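Local coordinates for protein cytochrome P450 reductase (Amycolatopsis methanolica 239, PDB 5OGX) that transfers electrons from NADH through FAD and a [2Fe-2S] cluster to a cytochrome P450 that O-demethylates lignin-derived aromatics such as guaiacol, at residues Leu138-Gly142 with Ser143-Arg147; Gly176-Phe179 with Asp180-Ala184. One frame throughout, in Å; residues are numbered along the deposited sequence.

Contact 1: Leu138-Gly142 with Ser143-Arg147. With FAD (flavin-adenine dinucleotide), chain B.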
loop_
_atom_site.group_PDB
_atom_site.type_symbol
_atom_site.label_atom_id
_atom_site.label_comp_id
_atom_site.label_asym_id
_atom_site.label_seq_id
_atom_site.Cartn_x
_atom_site.Cartn_y
_atom_site.Cartn_z
ATOM N N LEU A 138 4.673 11.122 1.242
ATOM C CA LEU A 138 4.621 12.558 1.476
ATOM C C LEU A 138 5.660 12.949 2.517
ATOM O O LEU A 138 5.996 12.170 3.411
ATOM C CB LEU A 138 3.234 13.001 1.960
ATOM C CG LEU A 138 1.987 12.576 1.176
ATOM C CD1 LEU A 138 0.740 13.309 1.720
ATOM C CD2 LEU A 138 2.149 12.832 -0.304
ATOM N N VAL A 139 6.143 14.183 2.410
ATOM C CA VAL A 139 7.037 14.767 3.405
ATOM C C VAL A 139 6.275 15.868 4.134
ATOM O O VAL A 139 5.700 16.761 3.497
ATOM C CB VAL A 139 8.320 15.315 2.756
ATOM C CG1 VAL A 139 9.274 15.848 3.832
ATOM C CG2 VAL A 139 8.994 14.237 1.931
ATOM N N VAL A 140 6.258 15.800 5.462
ATOM C CA VAL A 140 5.541 16.793 6.260
ATOM C C VAL A 140 6.313 18.104 6.183
ATOM O O VAL A 140 7.504 18.145 6.512
ATOM C CB VAL A 140 5.371 16.342 7.721
ATOM C CG1 VAL A 140 4.655 17.437 8.550
ATOM C CG2 VAL A 140 4.638 15.004 7.785
ATOM N N PRO A 141 5.688 19.192 5.762
ATOM C CA PRO A 141 6.429 20.450 5.610
ATOM C C PRO A 141 7.002 20.908 6.945
ATOM O O PRO A 141 6.341 20.831 7.980
ATOM C CB PRO A 141 5.376 21.436 5.089
ATOM C CG PRO A 141 4.133 20.676 4.895
ATOM C CD PRO A 141 4.245 19.327 5.511
ATOM N N GLY A 142 8.254 21.360 6.910
ATOM C CA GLY A 142 8.902 21.904 8.091
ATOM C C GLY A 142 9.389 20.861 9.072
ATOM O O GLY A 142 10.286 21.126 9.881
ATOM N N SER A 143 8.800 19.676 9.020
ATOM C CA SER A 143 9.112 18.587 9.934
ATOM C C SER A 143 10.142 17.615 9.367
ATOM O O SER A 143 11.024 17.159 10.103
ATOM C CB SER A 143 7.828 17.833 10.286
ATOM O OG SER A 143 8.101 16.460 10.483
ATOM N N GLY A 144 10.044 17.271 8.075
ATOM C CA GLY A 144 10.920 16.291 7.472
ATOM C C GLY A 144 10.443 14.858 7.594
ATOM O O GLY A 144 10.986 13.973 6.910
ATOM N N ALA A 145 9.454 14.603 8.442
ATOM C CA ALA A 145 8.885 13.270 8.588
ATOM C C ALA A 145 8.322 12.781 7.256
ATOM O O ALA A 145 7.743 13.553 6.491
ATOM C CB ALA A 145 7.785 13.303 9.647
ATOM N N ARG A 146 8.481 11.487 6.983
ATOM C CA ARG A 146 7.989 10.881 5.750
ATOM C C ARG A 146 6.881 9.897 6.080
ATOM O O ARG A 146 7.037 9.072 6.984
ATOM C CB ARG A 146 9.126 10.166 5.013
ATOM C CG ARG A 146 10.371 11.032 4.936
ATOM C CD ARG A 146 11.474 10.397 4.118
ATOM N NE ARG A 146 11.246 10.582 2.692
ATOM C CZ ARG A 146 11.634 11.648 1.993
ATOM N NH1 ARG A 146 12.280 12.649 2.579
ATOM N NH2 ARG A 146 11.369 11.706 0.695
ATOM N N ARG A 147 5.765 9.984 5.350
ATOM C CA ARG A 147 4.609 9.143 5.625
ATOM C C ARG A 147 3.982 8.673 4.322
ATOM O O ARG A 147 3.970 9.401 3.323
ATOM C CB ARG A 147 3.553 9.872 6.472
ATOM C CG ARG A 147 4.092 10.373 7.820
ATOM C CD ARG A 147 4.368 9.230 8.783
ATOM N NE ARG A 147 4.641 9.731 10.133
ATOM C CZ ARG A 147 5.857 9.946 10.622
ATOM N NH1 ARG A 147 6.935 9.715 9.870
ATOM N NH2 ARG A 147 5.999 10.408 11.862
HETATM P PA FAD B . 2.906 9.601 14.086
HETATM O O1A FAD B . 3.437 10.938 14.545
HETATM O O2A FAD B . 3.901 8.777 13.305
HETATM O O5B FAD B . 2.398 8.702 15.372
HETATM C C5B FAD B . 1.948 9.357 16.536
HETATM C C4B FAD B . 1.828 8.283 17.656
HETATM O O4B FAD B . 0.804 7.510 17.414
HETATM C C3B FAD B . 3.059 7.360 17.641
HETATM O O3B FAD B . 3.365 7.011 18.916
HETATM C C2B FAD B . 2.603 6.143 16.800
HETATM O O2B FAD B . 3.401 4.921 17.122
HETATM C C1B FAD B . 1.334 6.019 17.089
HETATM N N9A FAD B . 0.555 5.607 15.950
HETATM C C8A FAD B . 0.914 5.696 14.663
HETATM N N7A FAD B . -0.102 5.234 13.921
HETATM C C5A FAD B . -1.090 4.874 14.760
HETATM C C6A FAD B . -2.337 4.347 14.522
HETATM N N6A FAD B . -3.147 3.950 13.385
HETATM N N1A FAD B . -3.147 4.074 15.537
HETATM C C2A FAD B . -2.745 4.311 16.810
HETATM N N3A FAD B . -1.516 4.833 17.054
HETATM C C4A FAD B . -0.693 5.111 16.014
HETATM N N1 FAD B . -2.610 6.034 6.756
HETATM C C2 FAD B . -3.870 6.568 6.253
HETATM O O2 FAD B . -4.558 7.231 6.954
HETATM N N3 FAD B . -4.263 6.297 4.863
HETATM C C4 FAD B . -3.477 5.503 3.971
HETATM O O4 FAD B . -3.835 5.292 2.861
HETATM C C4X FAD B . -2.203 4.946 4.521
HETATM N N5 FAD B . -1.374 4.170 3.650
HETATM C C5X FAD B . -0.140 3.622 4.207
HETATM C C6 FAD B . 0.639 2.810 3.377
HETATM C C7 FAD B . 1.817 2.296 3.923
HETATM C C7M FAD B . 2.550 1.456 2.878
HETATM C C8 FAD B . 2.198 2.579 5.233
HETATM C C8M FAD B . 3.507 1.982 5.736
HETATM C C9 FAD B . 1.413 3.377 6.058
HETATM C C9A FAD B . 0.241 3.885 5.533
HETATM N N10 FAD B . -0.582 4.731 6.415
HETATM C C10 FAD B . -1.805 5.229 5.883
HETATM C "C1'" FAD B . -0.145 5.076 7.779
HETATM C "C2'" FAD B . 0.464 6.527 7.570
HETATM O "O2'" FAD B . 1.600 6.560 6.716
HETATM C "C3'" FAD B . 0.889 7.232 8.878
HETATM O "O3'" FAD B . 1.652 6.329 9.627
HETATM C "C4'" FAD B . -0.333 7.677 9.703
HETATM O "O4'" FAD B . -1.069 8.633 8.988
HETATM C "C5'" FAD B . 0.100 8.289 11.052
HETATM O "O5'" FAD B . 1.147 9.214 10.828
HETATM P P FAD B . 1.314 10.492 11.843
HETATM O O1P FAD B . 2.571 11.219 11.450
HETATM O O2P FAD B . 0.050 11.317 11.893
HETATM O O3P FAD B . 1.480 9.810 13.323
#
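L138 and R147 face each other as an antiparallel hydrogen-bonded pair, with L138 N to R147 O at 2.8 Å and R147 N to L138 O at 2.9 Å. One step toward the turn, V139 and R146 form the non-hydrogen-bonded pair. Their side chains run side by side, and V139 CG2 lies over one face of the R146 guanidinium, 3.7 Å from CZ. The chain of R146 bends at chi3 (80°), which lays this flat group against the valine; E137 holds NE in a salt bridge. Near the turn, V140 N donates almost straight to A145 O (2.9 Å, 170° at the hydrogen). V140 O takes both S143 N, from above the carbonyl plane, and G144 N, within it. S143 OG accepts from A145 N at 3.1 Å, an ST turn, while V140 CG1 packs on S143 CB. At the far end R147 turns at chi2 (-71°) toward FAD, where NE donates to the phosphate oxygen O1P at 2.9 Å. Its NH1 donates to R146 O at 3.0 Å, a second bond that limits rotation of the guanidinium. The hairpin thus presents an oriented cation to the FAD diphosphate, whose negative charge it would be expected to offset.

Contact 2: Gly176-Phe179 with Asp180-Ala184. Unlike the reference sequence in segment 176-179: G176 (reference Arg). Unlike the reference sequence in segment 180-184: A183 (reference Thr).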
loop_
_atom_site.group_PDB
_atom_site.type_symbol
_atom_site.label_atom_id
_atom_site.label_comp_id
_atom_site.label_asym_id
_atom_site.label_seq_id
_atom_site.Cartn_x
_atom_site.Cartn_y
_atom_site.Cartn_z
ATOM N N GLY A 176 -1.075 16.963 13.145
ATOM C CA GLY A 176 -0.278 18.172 13.038
ATOM C C GLY A 176 -0.277 18.892 11.698
ATOM O O GLY A 176 0.270 19.999 11.608
ATOM N N TRP A 177 -0.874 18.322 10.650
ATOM C CA TRP A 177 -0.757 18.930 9.328
ATOM C C TRP A 177 -1.961 18.638 8.434
ATOM O O TRP A 177 -2.680 19.567 8.049
ATOM C CB TRP A 177 0.539 18.463 8.663
ATOM C CG TRP A 177 0.676 18.802 7.207
ATOM C CD1 TRP A 177 0.446 20.013 6.612
ATOM C CD2 TRP A 177 1.101 17.915 6.161
ATOM N NE1 TRP A 177 0.699 19.929 5.259
ATOM C CE2 TRP A 177 1.096 18.652 4.958
ATOM C CE3 TRP A 177 1.476 16.568 6.125
ATOM C CZ2 TRP A 177 1.452 18.082 3.731
ATOM C CZ3 TRP A 177 1.833 16.003 4.901
ATOM C CH2 TRP A 177 1.826 16.764 3.727
ATOM N N LEU A 178 -2.196 17.364 8.093
ATOM C CA LEU A 178 -3.265 17.059 7.145
ATOM C C LEU A 178 -4.642 17.395 7.712
ATOM O O LEU A 178 -5.579 17.647 6.945
ATOM C CB LEU A 178 -3.200 15.590 6.727
ATOM C CG LEU A 178 -1.894 15.221 6.012
ATOM C CD1 LEU A 178 -1.735 13.707 5.924
ATOM C CD2 LEU A 178 -1.836 15.852 4.625
ATOM N N PHE A 179 -4.784 17.403 9.034
ATOM C CA PHE A 179 -6.023 17.801 9.688
ATOM C C PHE A 179 -5.946 19.196 10.288
ATOM O O PHE A 179 -6.935 19.672 10.854
ATOM C CB PHE A 179 -6.385 16.789 10.782
ATOM C CG PHE A 179 -7.012 15.537 10.252
ATOM C CD1 PHE A 179 -6.230 14.566 9.629
ATOM C CD2 PHE A 179 -8.381 15.340 10.345
ATOM C CE1 PHE A 179 -6.807 13.413 9.127
ATOM C CE2 PHE A 179 -8.967 14.191 9.839
ATOM C CZ PHE A 179 -8.179 13.226 9.230
ATOM N N ASP A 180 -4.798 19.866 10.171
ATOM C CA ASP A 180 -4.628 21.164 10.831
ATOM C C ASP A 180 -3.595 21.974 10.045
ATOM O O ASP A 180 -2.415 22.044 10.401
ATOM C CB ASP A 180 -4.197 21.004 12.287
ATOM C CG ASP A 180 -3.875 22.329 12.932
ATOM O OD1 ASP A 180 -4.475 23.335 12.502
ATOM O OD2 ASP A 180 -3.022 22.363 13.846
ATOM N N GLY A 181 -4.050 22.611 8.972
ATOM C CA GLY A 181 -3.144 23.448 8.207
ATOM C C GLY A 181 -3.183 23.252 6.705
ATOM O O GLY A 181 -3.148 24.233 5.954
ATOM N N LEU A 182 -3.240 21.998 6.253
ATOM C CA LEU A 182 -3.331 21.720 4.825
ATOM C C LEU A 182 -4.502 22.473 4.211
ATOM O O LEU A 182 -5.604 22.495 4.767
ATOM C CB LEU A 182 -3.496 20.216 4.585
ATOM C CG LEU A 182 -3.328 19.752 3.138
ATOM C CD1 LEU A 182 -1.850 19.658 2.788
ATOM C CD2 LEU A 182 -4.015 18.402 2.904
ATOM N N ALA A 183 -4.255 23.095 3.061
ATOM C CA ALA A 183 -5.288 23.869 2.390
ATOM C C ALA A 183 -5.099 23.762 0.885
ATOM O O ALA A 183 -3.981 23.566 0.398
ATOM C CB ALA A 183 -5.259 25.340 2.820
ATOM N N ALA A 184 -6.207 23.904 0.154
ATOM C CA ALA A 184 -6.153 23.958 -1.302
ATOM C C ALA A 184 -5.131 24.987 -1.765
ATOM O O ALA A 184 -5.058 26.101 -1.239
ATOM C CB ALA A 184 -7.533 24.295 -1.871
#
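W177 and L182 meet obliquely: L182 CD1 meets the indole where its two rings join, 3.6 Å from W177 NE1 and 3.8 Å from W177 CZ2. L182 extends its CG opposite the backbone N (chi1 -168°), and its two methyls divide between two neighbours. While CD1 meets the indole, CD2 touches L178 CD2 at 3.8 Å, and those two leucines lie side by side, pointing the same way. L178 CD2 in turn sits over one face of the W177 ring, displaced toward its rim, so the three side chains are in mutual contact. The backbone brings them together: W177 O accepts from L182 N at 3.1 Å and from D180 N at 3.0 Å, the two donors arriving from opposite faces of the carbonyl plane. Between them G181 adopts a positive phi (133°), a conformation suited to glycine, which lets the chain bend so that L182 N reaches W177 O. V120 and V165 of adjoining strands border the leucines. The arrangement is a wide pi-type turn (i to i+5) enclosing a tighter i to i+3 turn on the same carbonyl, at the C-terminal end of helix 174-178, which starts at the FAD-binding T174, just after A173, in the flavin domain.

Followed from the N terminus, the chain first closes contact 1, the turn of the hairpin between strands 135-139 and 146-150. It then passes through strand 160-166 to helix 174-178, where contact 2 closes the turn after that helix, leading to strand 187-194. The two local closures are in series, neither nested nor crossed, with centres about 12 Å apart. W177 joins them: P141 CD approaches W177 CE2 at 3.3 Å, and V140 CG2 lies 3.9 Å from W177 CE3. Strand 187-194 then pairs beside 135-139 in the antiparallel sheet. The hairpin and the turn after helix 174-178 are thereby tied together within the FAD-binding domain, close to A173, which also binds FAD.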